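Local coordinates for aminopeptidase N family protein (Idiomarina loihiensis L2TR, PDB 4FGM) that probably acts as a zinc-dependent aminopeptidase of the M61 family, removing residues from the N-terminus of peptides, at residues T360-Q365 against I373-A378; N368-I373 against N502-E507. One frame throughout, in Å; residues are numbered along the deposited sequence.

Overall arrangement
Both interactions involve the short run of chain that leads from helix 358-362 through helix 369-372 to helix 378-394, and they share Ile373, which packs in interaction 1. Interaction 1 is local and partly buried: 360-365 folds against 373-378 beside the zinc site, through aromatic and aliphatic packing, with one water and the maleic acid at its polar end. Interaction 2 lies about 13 Å away, centre to centre, at the surface. There helix 369-372 meets the end of strand 497-503, the segments being 129 residues apart at their closest ends, and the amide of Asn371 supplies both hydrogen bonds across the contact.

Interaction 1. Residues T360-Q365 against I373-A378; sequences TKFYQQ and IVSYYA. With MAE (maleic acid), chain B.
Phe362 lies against Tyr376 and Tyr377 in an aromatic cluster. Tyr376 CE2 sits over one face of the Phe362 ring, displaced toward its rim and 3.7 Å from Phe362 CG, with the two planes inclined at 41°. Phe362 CZ comes to the edge of the Tyr377 ring, 3.6 Å from Tyr377 CD2. With CG anti to the backbone N (chi1 -164°), the Phe362 ring reaches across to the 373-378 loop. The Gln365 amide covers its other face, NE2 over the centre, while Ile373 CD1 packs against both Gln365 NE2 and the carbonyl of Lys361 (CD1 to Lys361 O 3.6 Å).

Beyond this packing, one water joins three hydroxyls: Tyr363 OH, Tyr376 OH at 2.6 Å, and Tyr377 OH, to which it donates. Tyr377 OH in turn donates to maleic acid O1, which lies 2.6 Å away in the plane of the Tyr377 ring, at its edge. Ser375 OG caps the following helix, accepting a nearly straight bond from Ala378 N (3.1 Å, 177°).

Tyr377 also touches the zinc ligand Glu307, and its hydroxyl donates one bond to a carboxylate oxygen of the bound acid, consistent with a part in orienting a substrate beside the metal.

Interaction 2. Residues N368-I373 against N502-E507; sequences NAPNSI and NVYHDE
The carboxamide of Asn371 reaches from helix 369-372 to the chain leaving strand 497-503 and bonds to its backbone through both of its polar atoms. Asn371 OD1 accepts from His505 N at 2.9 Å along a nearly straight line (174°), the donor standing well above the plane of the side-chain carbonyl. Asn371 ND2 donates to Val503 O at 3.1 Å, and this acceptor lies close to the plane of the amide. A second bond from Asn371 ND2, to Asn368 OD1 at 2.9 Å, also runs near that plane and helps fix the rotation of the group. Asn371 CG is anti to the carbonyl carbon (chi1 -52°), which carries the amide out toward 503-505. With an alanine here, His505 N and Val503 O would probably lose these partners, and the Asn368 carboxamide would be freer to turn.

Beside this polar grip, Pro370 presses CB against Tyr504 CE1 at 3.4 Å, the tightest apolar approach of the contact; the ring of Tyr504 also makes a cation-pi interaction with Arg342. Strand 497-503 belongs to the antiparallel C-terminal sheet, probably the PDZ domain of this protein, so the contact joins that sheet to the M61 peptidase part of the chain. A type II turn from Tyr504 to Glu507 then leads into helix 508-512.

The margins are looser. Pro370 CD only approaches Asn502 ND2, at 4.1 Å, and that amide bonds instead to Glu367 O. On the solvent side, His505 brings CB to within 3.6 Å of Asn371 OD1, while its imidazole turns off to meet Tyr510 edge-to-face.

Interaction 1. Residues T360-Q365 against I373-A378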
loop_
_atom_site.group_PDB
_atom_site.type_symbol
_atom_site.label_atom_id
_atom_site.label_comp_id
_atom_site.label_asym_id
_atom_site.label_seq_id
_atom_site.Cartn_x
_atom_site.Cartn_y
_atom_site.Cartn_z
ATOM N N THR A 360 -0.166 -11.579 -10.332
ATOM C CA THR A 360 0.035 -11.323 -11.748
ATOM C C THR A 360 -0.826 -10.180 -12.278
ATOM O O THR A 360 -0.316 -9.125 -12.664
ATOM C CB THR A 360 -0.272 -12.583 -12.568
ATOM O OG1 THR A 360 -1.583 -13.055 -12.232
ATOM C CG2 THR A 360 0.746 -13.672 -12.272
ATOM N N LYS A 361 -2.134 -10.396 -12.291
ATOM C CA LYS A 361 -3.063 -9.396 -12.793
ATOM C C LYS A 361 -2.936 -8.022 -12.157
ATOM O O LYS A 361 -2.970 -7.012 -12.853
ATOM C CB LYS A 361 -4.495 -9.894 -12.633
ATOM C CG LYS A 361 -4.849 -10.998 -13.597
ATOM C CD LYS A 361 -5.045 -10.469 -15.002
ATOM C CE LYS A 361 -5.568 -11.571 -15.918
ATOM N NZ LYS A 361 -5.913 -11.052 -17.268
ATOM N N PHE A 362 -2.781 -7.970 -10.841
ATOM C CA PHE A 362 -2.686 -6.679 -10.175
ATOM C C PHE A 362 -1.271 -6.127 -10.051
ATOM O O PHE A 362 -0.993 -5.043 -10.545
ATOM C CB PHE A 362 -3.345 -6.751 -8.793
ATOM C CG PHE A 362 -3.628 -5.407 -8.191
ATOM C CD1 PHE A 362 -2.701 -4.792 -7.351
ATOM C CD2 PHE A 362 -4.815 -4.737 -8.487
ATOM C CE1 PHE A 362 -2.954 -3.527 -6.811
ATOM C CE2 PHE A 362 -5.079 -3.469 -7.956
ATOM C CZ PHE A 362 -4.148 -2.863 -7.116
ATOM N N TYR A 363 -0.375 -6.866 -9.406
ATOM C CA TYR A 363 0.999 -6.391 -9.226
ATOM C C TYR A 363 1.847 -6.322 -10.495
ATOM O O TYR A 363 2.887 -5.680 -10.509
ATOM C CB TYR A 363 1.731 -7.229 -8.168
ATOM C CG TYR A 363 1.439 -6.780 -6.754
ATOM C CD1 TYR A 363 0.312 -7.236 -6.072
ATOM C CD2 TYR A 363 2.278 -5.871 -6.109
ATOM C CE1 TYR A 363 0.031 -6.795 -4.782
ATOM C CE2 TYR A 363 2.009 -5.425 -4.826
ATOM C CZ TYR A 363 0.885 -5.889 -4.163
ATOM O OH TYR A 363 0.628 -5.451 -2.880
ATOM N N GLN A 364 1.412 -6.993 -11.551
ATOM C CA GLN A 364 2.141 -6.959 -12.809
ATOM C C GLN A 364 1.232 -6.330 -13.865
ATOM O O GLN A 364 1.384 -6.576 -15.060
ATOM C CB GLN A 364 2.552 -8.375 -13.230
ATOM C CG GLN A 364 3.576 -9.029 -12.307
ATOM C CD GLN A 364 3.963 -10.431 -12.751
ATOM O OE1 GLN A 364 4.443 -10.631 -13.871
ATOM N NE2 GLN A 364 3.760 -11.409 -11.872
ATOM N N GLN A 365 0.283 -5.517 -13.403
ATOM C CA GLN A 365 -0.653 -4.837 -14.288
ATOM C C GLN A 365 0.094 -3.849 -15.170
ATOM O O GLN A 365 1.205 -3.429 -14.845
ATOM C CB GLN A 365 -1.730 -4.086 -13.482
ATOM C CG GLN A 365 -1.205 -2.979 -12.549
ATOM C CD GLN A 365 -2.329 -2.217 -11.834
ATOM O OE1 GLN A 365 -2.745 -1.146 -12.272
ATOM N NE2 GLN A 365 -2.834 -2.785 -10.736
ATOM N N ILE A 373 -9.045 -5.346 -15.470
ATOM C CA ILE A 373 -9.049 -5.761 -14.071
ATOM C C ILE A 373 -9.807 -4.771 -13.207
ATOM O O ILE A 373 -10.202 -3.700 -13.664
ATOM C CB ILE A 373 -7.612 -5.906 -13.491
ATOM C CG1 ILE A 373 -6.977 -4.534 -13.305
ATOM C CG2 ILE A 373 -6.751 -6.768 -14.407
ATOM C CD1 ILE A 373 -5.648 -4.580 -12.572
ATOM N N VAL A 374 -10.028 -5.142 -11.954
ATOM C CA VAL A 374 -10.716 -4.260 -11.026
ATOM C C VAL A 374 -9.832 -4.169 -9.785
ATOM O O VAL A 374 -9.074 -5.089 -9.498
ATOM C CB VAL A 374 -12.119 -4.811 -10.666
ATOM C CG1 VAL A 374 -11.998 -6.076 -9.822
ATOM C CG2 VAL A 374 -12.928 -3.734 -9.946
ATOM N N SER A 375 -9.910 -3.059 -9.065
ATOM C CA SER A 375 -9.088 -2.875 -7.874
ATOM C C SER A 375 -9.776 -3.423 -6.631
ATOM O O SER A 375 -10.866 -2.968 -6.265
ATOM C CB SER A 375 -8.786 -1.386 -7.676
ATOM O OG SER A 375 -7.996 -1.159 -6.520
ATOM N N TYR A 376 -9.154 -4.402 -5.981
ATOM C CA TYR A 376 -9.740 -4.957 -4.767
ATOM C C TYR A 376 -9.579 -3.936 -3.649
ATOM O O TYR A 376 -10.191 -4.056 -2.585
ATOM C CB TYR A 376 -9.098 -6.302 -4.399
ATOM C CG TYR A 376 -7.584 -6.330 -4.351
ATOM C CD1 TYR A 376 -6.888 -5.834 -3.245
ATOM C CD2 TYR A 376 -6.846 -6.892 -5.402
ATOM C CE1 TYR A 376 -5.497 -5.904 -3.181
ATOM C CE2 TYR A 376 -5.454 -6.965 -5.350
ATOM C CZ TYR A 376 -4.787 -6.470 -4.236
ATOM O OH TYR A 376 -3.416 -6.546 -4.178
ATOM N N TYR A 377 -8.767 -2.913 -3.910
ATOM C CA TYR A 377 -8.559 -1.830 -2.956
ATOM C C TYR A 377 -9.764 -0.905 -3.049
ATOM O O TYR A 377 -10.496 -0.711 -2.078
ATOM C CB TYR A 377 -7.319 -1.008 -3.317
ATOM C CG TYR A 377 -6.006 -1.576 -2.861
ATOM C CD1 TYR A 377 -5.547 -1.366 -1.559
ATOM C CD2 TYR A 377 -5.200 -2.300 -3.736
ATOM C CE1 TYR A 377 -4.313 -1.859 -1.144
ATOM C CE2 TYR A 377 -3.968 -2.796 -3.330
ATOM C CZ TYR A 377 -3.533 -2.567 -2.037
ATOM O OH TYR A 377 -2.303 -3.022 -1.648
ATOM N N ALA A 378 -9.952 -0.336 -4.238
ATOM C CA ALA A 378 -11.035 0.612 -4.498
ATOM C C ALA A 378 -12.429 0.006 -4.410
ATOM O O ALA A 378 -13.292 0.540 -3.712
ATOM C CB ALA A 378 -10.833 1.272 -5.860
HETATM C C1 MAE B . -0.702 -1.989 1.313
HETATM O O1 MAE B . -1.404 -2.937 0.814
HETATM O O2 MAE B . -0.743 -1.815 2.553
HETATM C C2 MAE B . 0.146 -1.201 0.392
HETATM C C3 MAE B . 1.267 -1.508 -0.256
HETATM C C4 MAE B . 1.976 -2.783 -0.217
HETATM O O3 MAE B . 1.661 -3.777 0.464
HETATM O O4 MAE B . 2.958 -2.846 -0.986
HETATM O O HOH W 1 -2.149 -5.606 -2.050
#

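Interaction 2. Residues N368-I373 against N502-E507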
loop_
_atom_site.group_PDB
_atom_site.type_symbol
_atom_site.label_atom_id
_atom_site.label_comp_id
_atom_site.label_asym_id
_atom_site.label_seq_id
_atom_site.Cartn_x
_atom_site.Cartn_y
_atom_site.Cartn_z
ATOM N N ASN A 368 -3.235 -1.656 -19.848
ATOM C CA ASN A 368 -4.568 -2.172 -20.141
ATOM C C ASN A 368 -5.363 -2.502 -18.879
ATOM O O ASN A 368 -6.455 -3.073 -18.961
ATOM C CB ASN A 368 -4.459 -3.414 -21.034
ATOM C CG ASN A 368 -5.761 -3.743 -21.741
ATOM O OD1 ASN A 368 -6.304 -2.921 -22.492
ATOM N ND2 ASN A 368 -6.267 -4.953 -21.513
ATOM N N ALA A 369 -4.820 -2.127 -17.722
ATOM C CA ALA A 369 -5.469 -2.392 -16.442
ATOM C C ALA A 369 -6.924 -1.913 -16.342
ATOM O O ALA A 369 -7.810 -2.688 -15.976
ATOM C CB ALA A 369 -4.646 -1.788 -15.309
ATOM N N PRO A 370 -7.191 -0.636 -16.680
ATOM C CA PRO A 370 -8.565 -0.119 -16.597
ATOM C C PRO A 370 -9.575 -0.869 -17.466
ATOM O O PRO A 370 -10.778 -0.788 -17.222
ATOM C CB PRO A 370 -8.421 1.343 -17.028
ATOM C CG PRO A 370 -6.979 1.661 -16.758
ATOM C CD PRO A 370 -6.271 0.403 -17.177
ATOM N N ASN A 371 -9.086 -1.599 -18.468
ATOM C CA ASN A 371 -9.963 -2.347 -19.371
ATOM C C ASN A 371 -10.103 -3.830 -19.027
ATOM O O ASN A 371 -10.994 -4.509 -19.546
ATOM C CB ASN A 371 -9.440 -2.292 -20.812
ATOM C CG ASN A 371 -9.166 -0.885 -21.299
ATOM O OD1 ASN A 371 -10.022 0.000 -21.212
ATOM N ND2 ASN A 371 -7.969 -0.676 -21.841
ATOM N N SER A 372 -9.233 -4.340 -18.159
ATOM C CA SER A 372 -9.249 -5.772 -17.869
ATOM C C SER A 372 -9.253 -6.244 -16.424
ATOM O O SER A 372 -9.426 -7.435 -16.178
ATOM C CB SER A 372 -8.070 -6.431 -18.592
ATOM O OG SER A 372 -6.844 -5.830 -18.191
ATOM N N ILE A 373 -9.045 -5.346 -15.470
ATOM C CA ILE A 373 -9.049 -5.761 -14.071
ATOM C C ILE A 373 -9.807 -4.771 -13.207
ATOM O O ILE A 373 -10.202 -3.700 -13.664
ATOM C CB ILE A 373 -7.612 -5.906 -13.491
ATOM C CG1 ILE A 373 -6.977 -4.534 -13.305
ATOM C CG2 ILE A 373 -6.751 -6.768 -14.407
ATOM C CD1 ILE A 373 -5.648 -4.580 -12.572
ATOM N N ASN A 502 -2.754 5.446 -20.895
ATOM C CA ASN A 502 -3.783 4.408 -20.983
ATOM C C ASN A 502 -4.824 4.761 -22.038
ATOM O O ASN A 502 -5.188 5.928 -22.190
ATOM C CB ASN A 502 -4.526 4.249 -19.653
ATOM C CG ASN A 502 -3.601 4.235 -18.463
ATOM O OD1 ASN A 502 -3.191 5.286 -17.968
ATOM N ND2 ASN A 502 -3.253 3.041 -18.001
ATOM N N VAL A 503 -5.308 3.765 -22.769
ATOM C CA VAL A 503 -6.345 4.027 -23.752
ATOM C C VAL A 503 -7.558 3.188 -23.359
ATOM O O VAL A 503 -7.476 1.958 -23.299
ATOM C CB VAL A 503 -5.886 3.674 -25.175
ATOM C CG1 VAL A 503 -7.055 3.855 -26.158
ATOM C CG2 VAL A 503 -4.710 4.576 -25.580
ATOM N N TYR A 504 -8.670 3.861 -23.065
ATOM C CA TYR A 504 -9.896 3.188 -22.648
ATOM C C TYR A 504 -10.632 2.558 -23.807
ATOM O O TYR A 504 -10.922 3.205 -24.815
ATOM C CB TYR A 504 -10.816 4.168 -21.914
ATOM C CG TYR A 504 -10.236 4.621 -20.597
ATOM C CD1 TYR A 504 -10.286 3.802 -19.469
ATOM C CD2 TYR A 504 -9.603 5.854 -20.485
ATOM C CE1 TYR A 504 -9.719 4.206 -18.256
ATOM C CE2 TYR A 504 -9.034 6.268 -19.285
ATOM C CZ TYR A 504 -9.096 5.439 -18.175
ATOM O OH TYR A 504 -8.534 5.848 -16.991
ATOM N N HIS A 505 -10.940 1.279 -23.637
ATOM C CA HIS A 505 -11.633 0.502 -24.648
ATOM C C HIS A 505 -12.893 1.161 -25.207
ATOM O O HIS A 505 -13.682 1.741 -24.470
ATOM C CB HIS A 505 -12.000 -0.859 -24.075
ATOM C CG HIS A 505 -12.554 -1.804 -25.090
ATOM N ND1 HIS A 505 -11.787 -2.329 -26.104
ATOM C CD2 HIS A 505 -13.801 -2.304 -25.256
ATOM C CE1 HIS A 505 -12.538 -3.117 -26.855
ATOM N NE2 HIS A 505 -13.763 -3.117 -26.362
ATOM N N ASP A 506 -13.060 1.059 -26.522
ATOM C CA ASP A 506 -14.225 1.588 -27.227
ATOM C C ASP A 506 -14.458 3.100 -27.184
ATOM O O ASP A 506 -15.530 3.566 -27.551
ATOM C CB ASP A 506 -15.488 0.864 -26.743
ATOM C CG ASP A 506 -16.609 0.904 -27.762
ATOM O OD1 ASP A 506 -16.341 0.597 -28.939
ATOM O OD2 ASP A 506 -17.754 1.232 -27.389
ATOM N N GLU A 507 -13.471 3.871 -26.746
ATOM C CA GLU A 507 -13.645 5.321 -26.708
ATOM C C GLU A 507 -12.898 6.040 -27.850
ATOM O O GLU A 507 -12.332 5.386 -28.730
ATOM C CB GLU A 507 -13.266 5.850 -25.319
ATOM C CG GLU A 507 -14.275 5.390 -24.259
ATOM C CD GLU A 507 -14.056 6.000 -22.885
ATOM O OE1 GLU A 507 -13.493 7.109 -22.800
ATOM O OE2 GLU A 507 -14.475 5.375 -21.886
#